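Local coordinates for protein UDP-L-Rhamnose Synthase (PDB 7JID) that probably makes UDP-L-rhamnose with the help of an NADP cofactor, acting as an oxidoreductase in the giant virus Acanthamoeba polyphaga mimivirus, at residues Q98-I112 with M150-R163. Sequence-based numbering, arbitrary orientation.
Sequences QKYNIHLTYLGTGCI and MHFFDNDVLNLRIR. With AWU ([[(2~{R},3~{S},4~{R},5~{R})-5-[2,4-bis(oxidanylidene)pyrimidin-1-yl]-3,4-bis(oxidanyl)oxolan-2-yl]methoxy-oxidanyl-phosphoryl] [(2~{R},3~{R},4~{R},5~{R},6~{S})-6-methyl-3,4,5-tris(oxidanyl)oxan-2-yl] hydrogen phosphate), chain C.
Y106 lies between M150 and the backbone of its own strand: the CE methyl of M150 sits over one ring face, 3.9 Å from the centroid, as a CH-pi contact, while the N of G108 lies above the opposite face. The sulfur SD comes in obliquely, a Met-aromatic contact. M150 reaches there because its chain bends at chi2 (-64°), crossing the tyrosine at about a right angle. At the ring edge comes N159, its amide plane only 25° from the ring plane, with OD1 3.2 Å from CD2 of Y106. Y106 OH is hydrogen-bonded to K143 NZ of helix 138-150; N159 takes a water on OD1, while its strongest polar partner is T213 of strand 212-215.

Beneath these side chains, 103-109 and 157-162 are neighbouring parallel strands of the six-stranded Rossmann sheet, joined by a crossover through helix 138-150. L158 N donates to L104 O (2.8 Å), Y106 N to L158 O (2.7 Å) and L160 N to Y106 O (3.0 Å). On the face away from Y106, L107 CD1 packs on I162 CG2 at 3.7 Å, and the L107 side chain also touches the bound NADP.

Where the strands begin, Q98, at the end of its helix, stretches out fully to D156. Its NE2 donates to OD2 (3.0 Å) almost straight, at 175°, but meets that oxygen from above the carboxylate plane. Water 2 ties D156 OD1 back to Q98 O. At the C-terminal ends of the two strands T109 OG1 accepts from C111 N in an ST turn. The same hydroxyl hydrogen-bonds O4' of the UDP-rhamnose sugar, and C111 SG and R163 CA both approach its O3'.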
loop_
_atom_site.group_PDB
_atom_site.type_symbol
_atom_site.label_atom_id
_atom_site.label_comp_id
_atom_site.label_asym_id
_atom_site.label_seq_id
_atom_site.Cartn_x
_atom_site.Cartn_y
_atom_site.Cartn_z
ATOM N N GLN A 98 -4.912 -3.212 -17.984
ATOM C CA GLN A 98 -6.219 -3.892 -18.008
ATOM C C GLN A 98 -7.184 -3.074 -18.859
ATOM O O GLN A 98 -7.891 -3.661 -19.722
ATOM C CB GLN A 98 -6.740 -4.067 -16.599
ATOM C CG GLN A 98 -8.082 -4.766 -16.569
ATOM C CD GLN A 98 -8.594 -4.906 -15.166
ATOM O OE1 GLN A 98 -8.887 -3.926 -14.460
ATOM N NE2 GLN A 98 -8.807 -6.147 -14.783
ATOM N N LYS A 99 -7.232 -1.763 -18.638
ATOM C CA LYS A 99 -8.184 -0.913 -19.383
ATOM C C LYS A 99 -7.922 -1.044 -20.880
ATOM O O LYS A 99 -8.934 -1.146 -21.620
ATOM C CB LYS A 99 -8.057 0.541 -18.934
ATOM C CG LYS A 99 -8.741 1.565 -19.838
ATOM C CD LYS A 99 -8.678 2.979 -19.251
ATOM C CE LYS A 99 -9.322 4.033 -20.128
ATOM N NZ LYS A 99 -9.235 5.382 -19.509
ATOM N N TYR A 100 -6.654 -1.003 -21.307
ATOM C CA TYR A 100 -6.233 -1.080 -22.733
ATOM C C TYR A 100 -6.189 -2.550 -23.225
ATOM O O TYR A 100 -5.825 -2.760 -24.405
ATOM C CB TYR A 100 -4.947 -0.274 -22.942
ATOM C CG TYR A 100 -5.187 1.209 -22.919
ATOM C CD1 TYR A 100 -5.487 1.899 -24.082
ATOM C CD2 TYR A 100 -5.219 1.911 -21.727
ATOM C CE1 TYR A 100 -5.771 3.259 -24.068
ATOM C CE2 TYR A 100 -5.518 3.267 -21.692
ATOM C CZ TYR A 100 -5.794 3.941 -22.870
ATOM O OH TYR A 100 -6.089 5.272 -22.827
ATOM N N ASN A 101 -6.514 -3.532 -22.383
ATOM C CA ASN A 101 -6.491 -4.972 -22.780
ATOM C C ASN A 101 -5.093 -5.336 -23.275
ATOM O O ASN A 101 -4.970 -6.063 -24.293
ATOM C CB ASN A 101 -7.525 -5.281 -23.877
ATOM C CG ASN A 101 -8.956 -5.172 -23.395
ATOM O OD1 ASN A 101 -9.732 -4.361 -23.905
ATOM N ND2 ASN A 101 -9.323 -5.991 -22.422
ATOM N N ILE A 102 -4.046 -4.838 -22.605
ATOM C CA ILE A 102 -2.642 -5.147 -22.975
ATOM C C ILE A 102 -2.051 -6.016 -21.855
ATOM O O ILE A 102 -2.147 -5.633 -20.686
ATOM C CB ILE A 102 -1.762 -3.914 -23.228
ATOM C CG1 ILE A 102 -2.330 -3.002 -24.329
ATOM C CG2 ILE A 102 -0.376 -4.391 -23.586
ATOM C CD1 ILE A 102 -1.652 -1.681 -24.403
ATOM N N HIS A 103 -1.536 -7.177 -22.220
ATOM C CA HIS A 103 -0.966 -8.117 -21.223
ATOM C C HIS A 103 0.172 -7.425 -20.464
ATOM O O HIS A 103 1.053 -6.833 -21.098
ATOM C CB HIS A 103 -0.494 -9.377 -21.936
ATOM C CG HIS A 103 0.127 -10.369 -21.023
ATOM N ND1 HIS A 103 1.431 -10.257 -20.594
ATOM C CD2 HIS A 103 -0.400 -11.456 -20.442
ATOM C CE1 HIS A 103 1.675 -11.247 -19.749
ATOM N NE2 HIS A 103 0.578 -12.013 -19.648
ATOM N N LEU A 104 0.176 -7.559 -19.135
ATOM C CA LEU A 104 1.231 -7.018 -18.246
ATOM C C LEU A 104 1.920 -8.190 -17.558
ATOM O O LEU A 104 1.221 -9.011 -16.976
ATOM C CB LEU A 104 0.615 -6.093 -17.211
ATOM C CG LEU A 104 1.553 -5.572 -16.112
ATOM C CD1 LEU A 104 2.655 -4.722 -16.712
ATOM C CD2 LEU A 104 0.745 -4.772 -15.125
ATOM N N THR A 105 3.242 -8.190 -17.612
ATOM C CA THR A 105 4.092 -9.024 -16.735
ATOM C C THR A 105 4.602 -8.125 -15.609
ATOM O O THR A 105 5.335 -7.196 -15.892
ATOM C CB THR A 105 5.240 -9.698 -17.493
ATOM O OG1 THR A 105 4.705 -10.419 -18.617
ATOM C CG2 THR A 105 5.996 -10.639 -16.585
ATOM N N TYR A 106 4.259 -8.494 -14.386
ATOM C CA TYR A 106 4.769 -7.869 -13.153
ATOM C C TYR A 106 5.791 -8.817 -12.515
ATOM O O TYR A 106 5.434 -9.888 -12.086
ATOM C CB TYR A 106 3.621 -7.514 -12.207
ATOM C CG TYR A 106 4.080 -7.241 -10.801
ATOM C CD1 TYR A 106 4.860 -6.122 -10.514
ATOM C CD2 TYR A 106 3.698 -8.076 -9.784
ATOM C CE1 TYR A 106 5.303 -5.893 -9.225
ATOM C CE2 TYR A 106 4.136 -7.862 -8.482
ATOM C CZ TYR A 106 4.897 -6.739 -8.211
ATOM O OH TYR A 106 5.394 -6.486 -6.958
ATOM N N LEU A 107 7.044 -8.389 -12.435
ATOM C CA LEU A 107 8.079 -9.184 -11.713
ATOM C C LEU A 107 8.005 -8.834 -10.235
ATOM O O LEU A 107 8.367 -7.695 -9.870
ATOM C CB LEU A 107 9.467 -8.927 -12.277
ATOM C CG LEU A 107 10.505 -9.979 -11.852
ATOM C CD1 LEU A 107 10.064 -11.394 -12.170
ATOM C CD2 LEU A 107 11.838 -9.702 -12.535
ATOM N N GLY A 108 7.367 -9.716 -9.449
ATOM C CA GLY A 108 7.205 -9.542 -7.999
ATOM C C GLY A 108 8.246 -10.334 -7.235
ATOM O O GLY A 108 9.389 -10.484 -7.653
ATOM N N THR A 109 7.824 -10.808 -6.083
ATOM C CA THR A 109 8.733 -11.468 -5.134
ATOM C C THR A 109 8.025 -12.588 -4.392
ATOM O O THR A 109 6.841 -12.437 -4.035
ATOM C CB THR A 109 9.364 -10.433 -4.192
ATOM O OG1 THR A 109 10.287 -11.130 -3.356
ATOM C CG2 THR A 109 8.325 -9.715 -3.354
ATOM N N GLY A 110 8.803 -13.640 -4.095
ATOM C CA GLY A 110 8.346 -14.672 -3.162
ATOM C C GLY A 110 8.892 -14.435 -1.760
ATOM O O GLY A 110 8.601 -15.295 -0.917
ATOM N N CYS A 111 9.510 -13.281 -1.468
ATOM C CA CYS A 111 9.999 -12.952 -0.094
ATOM C C CYS A 111 8.847 -12.423 0.777
ATOM O O CYS A 111 9.025 -11.451 1.485
ATOM C CB CYS A 111 11.216 -12.061 -0.190
ATOM S SG CYS A 111 12.591 -13.092 -0.792
ATOM N N ILE A 112 7.686 -13.078 0.708
ATOM C CA ILE A 112 6.448 -12.693 1.451
ATOM C C ILE A 112 6.027 -13.857 2.333
ATOM O O ILE A 112 4.970 -13.759 2.983
ATOM C CB ILE A 112 5.373 -12.298 0.423
ATOM C CG1 ILE A 112 4.984 -13.471 -0.472
ATOM C CG2 ILE A 112 5.913 -11.113 -0.390
ATOM C CD1 ILE A 112 3.931 -13.156 -1.494
ATOM N N MET A 150 -2.429 -8.079 -6.754
ATOM C CA MET A 150 -2.285 -8.585 -8.150
ATOM C C MET A 150 -3.268 -9.726 -8.422
ATOM O O MET A 150 -3.613 -9.929 -9.604
ATOM C CB MET A 150 -0.860 -9.016 -8.473
ATOM C CG MET A 150 0.094 -7.860 -8.574
ATOM S SD MET A 150 -0.311 -6.715 -9.947
ATOM C CE MET A 150 0.937 -5.452 -9.662
ATOM N N HIS A 151 -3.754 -10.399 -7.387
ATOM C CA HIS A 151 -4.713 -11.519 -7.542
ATOM C C HIS A 151 -6.054 -10.954 -8.023
ATOM O O HIS A 151 -6.843 -11.732 -8.576
ATOM C CB HIS A 151 -4.822 -12.312 -6.243
ATOM C CG HIS A 151 -3.675 -13.248 -6.015
ATOM N ND1 HIS A 151 -2.393 -12.815 -5.610
ATOM C CD2 HIS A 151 -3.609 -14.605 -6.069
ATOM C CE1 HIS A 151 -1.601 -13.871 -5.488
ATOM N NE2 HIS A 151 -2.359 -14.981 -5.672
ATOM N N PHE A 152 -6.336 -9.666 -7.813
ATOM C CA PHE A 152 -7.541 -9.003 -8.381
ATOM C C PHE A 152 -7.414 -8.789 -9.895
ATOM O O PHE A 152 -8.435 -8.387 -10.518
ATOM C CB PHE A 152 -7.809 -7.667 -7.689
ATOM C CG PHE A 152 -8.310 -7.845 -6.293
ATOM C CD1 PHE A 152 -9.606 -8.249 -6.059
ATOM C CD2 PHE A 152 -7.503 -7.570 -5.211
ATOM C CE1 PHE A 152 -10.066 -8.414 -4.762
ATOM C CE2 PHE A 152 -7.970 -7.717 -3.912
ATOM C CZ PHE A 152 -9.245 -8.182 -3.691
ATOM N N PHE A 153 -6.248 -9.072 -10.493
ATOM C CA PHE A 153 -5.971 -8.927 -11.931
ATOM C C PHE A 153 -5.554 -10.283 -12.534
ATOM O O PHE A 153 -4.773 -10.314 -13.446
ATOM C CB PHE A 153 -4.877 -7.883 -12.161
ATOM C CG PHE A 153 -5.225 -6.497 -11.697
ATOM C CD1 PHE A 153 -5.749 -5.570 -12.577
ATOM C CD2 PHE A 153 -5.005 -6.119 -10.384
ATOM C CE1 PHE A 153 -6.077 -4.296 -12.142
ATOM C CE2 PHE A 153 -5.316 -4.836 -9.952
ATOM C CZ PHE A 153 -5.835 -3.925 -10.840
ATOM N N ASP A 154 -6.141 -11.364 -12.048
ATOM C CA ASP A 154 -5.678 -12.733 -12.372
ATOM C C ASP A 154 -5.804 -13.035 -13.873
ATOM O O ASP A 154 -5.060 -13.889 -14.355
ATOM C CB ASP A 154 -6.441 -13.746 -11.529
ATOM C CG ASP A 154 -5.776 -15.110 -11.520
ATOM O OD1 ASP A 154 -4.671 -15.206 -10.998
ATOM O OD2 ASP A 154 -6.403 -16.074 -11.997
ATOM N N ASN A 155 -6.723 -12.395 -14.603
ATOM C CA ASN A 155 -6.912 -12.688 -16.051
ATOM C C ASN A 155 -6.170 -11.692 -16.934
ATOM O O ASN A 155 -6.186 -11.875 -18.152
ATOM C CB ASN A 155 -8.388 -12.738 -16.437
ATOM C CG ASN A 155 -9.183 -13.716 -15.601
ATOM O OD1 ASN A 155 -8.740 -14.837 -15.338
ATOM N ND2 ASN A 155 -10.353 -13.290 -15.167
ATOM N N ASP A 156 -5.486 -10.704 -16.355
ATOM C CA ASP A 156 -4.911 -9.561 -17.085
ATOM C C ASP A 156 -3.434 -9.402 -16.786
ATOM O O ASP A 156 -2.723 -8.789 -17.608
ATOM C CB ASP A 156 -5.636 -8.284 -16.657
ATOM C CG ASP A 156 -7.031 -8.275 -17.242
ATOM O OD1 ASP A 156 -7.095 -8.166 -18.489
ATOM O OD2 ASP A 156 -8.001 -8.508 -16.456
ATOM N N VAL A 157 -2.978 -9.898 -15.637
ATOM C CA VAL A 157 -1.563 -9.650 -15.220
ATOM C C VAL A 157 -0.871 -10.970 -14.885
ATOM O O VAL A 157 -1.467 -11.792 -14.163
ATOM C CB VAL A 157 -1.485 -8.704 -14.026
ATOM C CG1 VAL A 157 -0.072 -8.566 -13.490
ATOM C CG2 VAL A 157 -2.081 -7.344 -14.373
ATOM N N LEU A 158 0.349 -11.111 -15.347
ATOM C CA LEU A 158 1.232 -12.215 -14.969
ATOM C C LEU A 158 2.074 -11.735 -13.775
ATOM O O LEU A 158 2.930 -10.865 -14.002
ATOM C CB LEU A 158 2.111 -12.626 -16.153
ATOM C CG LEU A 158 3.044 -13.818 -15.938
ATOM C CD1 LEU A 158 2.248 -15.060 -15.582
ATOM C CD2 LEU A 158 3.918 -13.992 -17.161
ATOM N N ASN A 159 1.871 -12.320 -12.606
ATOM C CA ASN A 159 2.568 -11.965 -11.348
ATOM C C ASN A 159 3.608 -13.052 -11.054
ATOM O O ASN A 159 3.244 -14.107 -10.558
ATOM C CB ASN A 159 1.538 -11.700 -10.265
ATOM C CG ASN A 159 2.154 -11.650 -8.887
ATOM O OD1 ASN A 159 3.199 -11.029 -8.727
ATOM N ND2 ASN A 159 1.455 -12.213 -7.923
ATOM N N LEU A 160 4.866 -12.763 -11.289
ATOM C CA LEU A 160 5.939 -13.773 -11.133
ATOM C C LEU A 160 6.684 -13.522 -9.812
ATOM O O LEU A 160 7.180 -12.408 -9.581
ATOM C CB LEU A 160 6.927 -13.745 -12.299
ATOM C CG LEU A 160 6.295 -14.067 -13.652
ATOM C CD1 LEU A 160 7.339 -14.014 -14.735
ATOM C CD2 LEU A 160 5.535 -15.392 -13.631
ATOM N N ARG A 161 6.643 -14.493 -8.909
ATOM C CA ARG A 161 7.391 -14.389 -7.637
ATOM C C ARG A 161 8.803 -14.967 -7.740
ATOM O O ARG A 161 9.021 -16.200 -7.668
ATOM C CB ARG A 161 6.568 -15.115 -6.572
ATOM C CG ARG A 161 5.204 -14.533 -6.277
ATOM C CD ARG A 161 4.643 -15.384 -5.169
ATOM N NE ARG A 161 3.302 -15.099 -4.762
ATOM C CZ ARG A 161 2.472 -15.980 -4.212
ATOM N NH1 ARG A 161 2.815 -17.259 -4.139
ATOM N NH2 ARG A 161 1.288 -15.563 -3.798
ATOM N N ILE A 162 9.804 -14.105 -7.978
ATOM C CA ILE A 162 11.224 -14.545 -7.952
ATOM C C ILE A 162 11.734 -14.378 -6.516
ATOM O O ILE A 162 11.157 -13.582 -5.757
ATOM C CB ILE A 162 12.091 -13.801 -8.973
ATOM C CG1 ILE A 162 12.074 -12.290 -8.729
ATOM C CG2 ILE A 162 11.669 -14.195 -10.382
ATOM C CD1 ILE A 162 13.284 -11.605 -9.338
ATOM N N ARG A 163 12.805 -15.065 -6.227
ATOM C CA ARG A 163 13.539 -14.832 -4.969
ATOM C C ARG A 163 15.024 -14.863 -5.217
ATOM O O ARG A 163 15.494 -15.707 -6.010
ATOM C CB ARG A 163 13.199 -15.886 -3.927
ATOM C CG ARG A 163 11.732 -15.929 -3.572
ATOM C CD ARG A 163 11.434 -16.874 -2.413
ATOM N NE ARG A 163 11.964 -16.350 -1.157
ATOM C CZ ARG A 163 12.803 -16.948 -0.313
ATOM N NH1 ARG A 163 13.443 -18.048 -0.643
ATOM N NH2 ARG A 163 13.106 -16.368 0.822
HETATM P PA AWU C . 20.590 -9.174 1.185
HETATM O O1A AWU C . 20.342 -8.340 2.385
HETATM O O2A AWU C . 21.878 -8.957 0.410
HETATM O O3A AWU C . 19.540 -9.046 -0.055
HETATM P PB AWU C . 17.970 -8.549 0.026
HETATM O O1B AWU C . 17.110 -9.267 1.096
HETATM O O2B AWU C . 17.959 -7.005 -0.023
HETATM O O3B AWU C . 17.504 -9.157 -1.378
HETATM C "C5'" AWU C . 14.557 -8.391 -3.346
HETATM O "O5'" AWU C . 15.896 -8.482 -2.898
HETATM C "C4'" AWU C . 14.074 -9.762 -3.786
HETATM O "O4'" AWU C . 12.660 -9.758 -4.089
HETATM C "C3'" AWU C . 14.314 -10.734 -2.679
HETATM O "O3'" AWU C . 14.141 -12.026 -3.197
HETATM C "C2'" AWU C . 15.746 -10.704 -2.154
HETATM C "C1'" AWU C . 16.204 -9.340 -1.881
HETATM N N1 AWU C . 23.158 -12.378 4.363
HETATM C C2 AWU C . 24.187 -13.004 5.045
HETATM O O2 AWU C . 24.330 -14.241 4.957
HETATM N N3 AWU C . 25.109 -12.224 5.693
HETATM C C4 AWU C . 24.957 -10.878 5.810
HETATM O O4 AWU C . 25.881 -10.219 6.415
HETATM C C5 AWU C . 23.931 -10.246 5.105
HETATM C C6 AWU C . 22.964 -11.014 4.465
HETATM C C1C AWU C . 22.144 -13.183 3.624
HETATM C C2C AWU C . 20.675 -12.857 3.898
HETATM C C3C AWU C . 20.007 -13.275 2.564
HETATM C C4C AWU C . 21.093 -12.969 1.583
HETATM C C5C AWU C . 20.863 -11.749 0.717
HETATM C "C6'" AWU C . 14.604 -7.387 -4.496
HETATM O "O2'" AWU C . 16.593 -11.149 -3.192
HETATM O O2C AWU C . 20.231 -13.649 4.971
HETATM O O3C AWU C . 19.806 -14.676 2.517
HETATM O O4C AWU C . 22.294 -12.717 2.299
HETATM O O5C AWU C . 20.507 -10.674 1.617
HETATM O O HOH W 1 -9.712 -6.334 -11.988
HETATM O O HOH W 2 -8.736 -6.231 -20.003
HETATM O O HOH W 3 -3.571 -6.430 -18.747
HETATM O O HOH W 4 4.508 -10.853 -6.221
#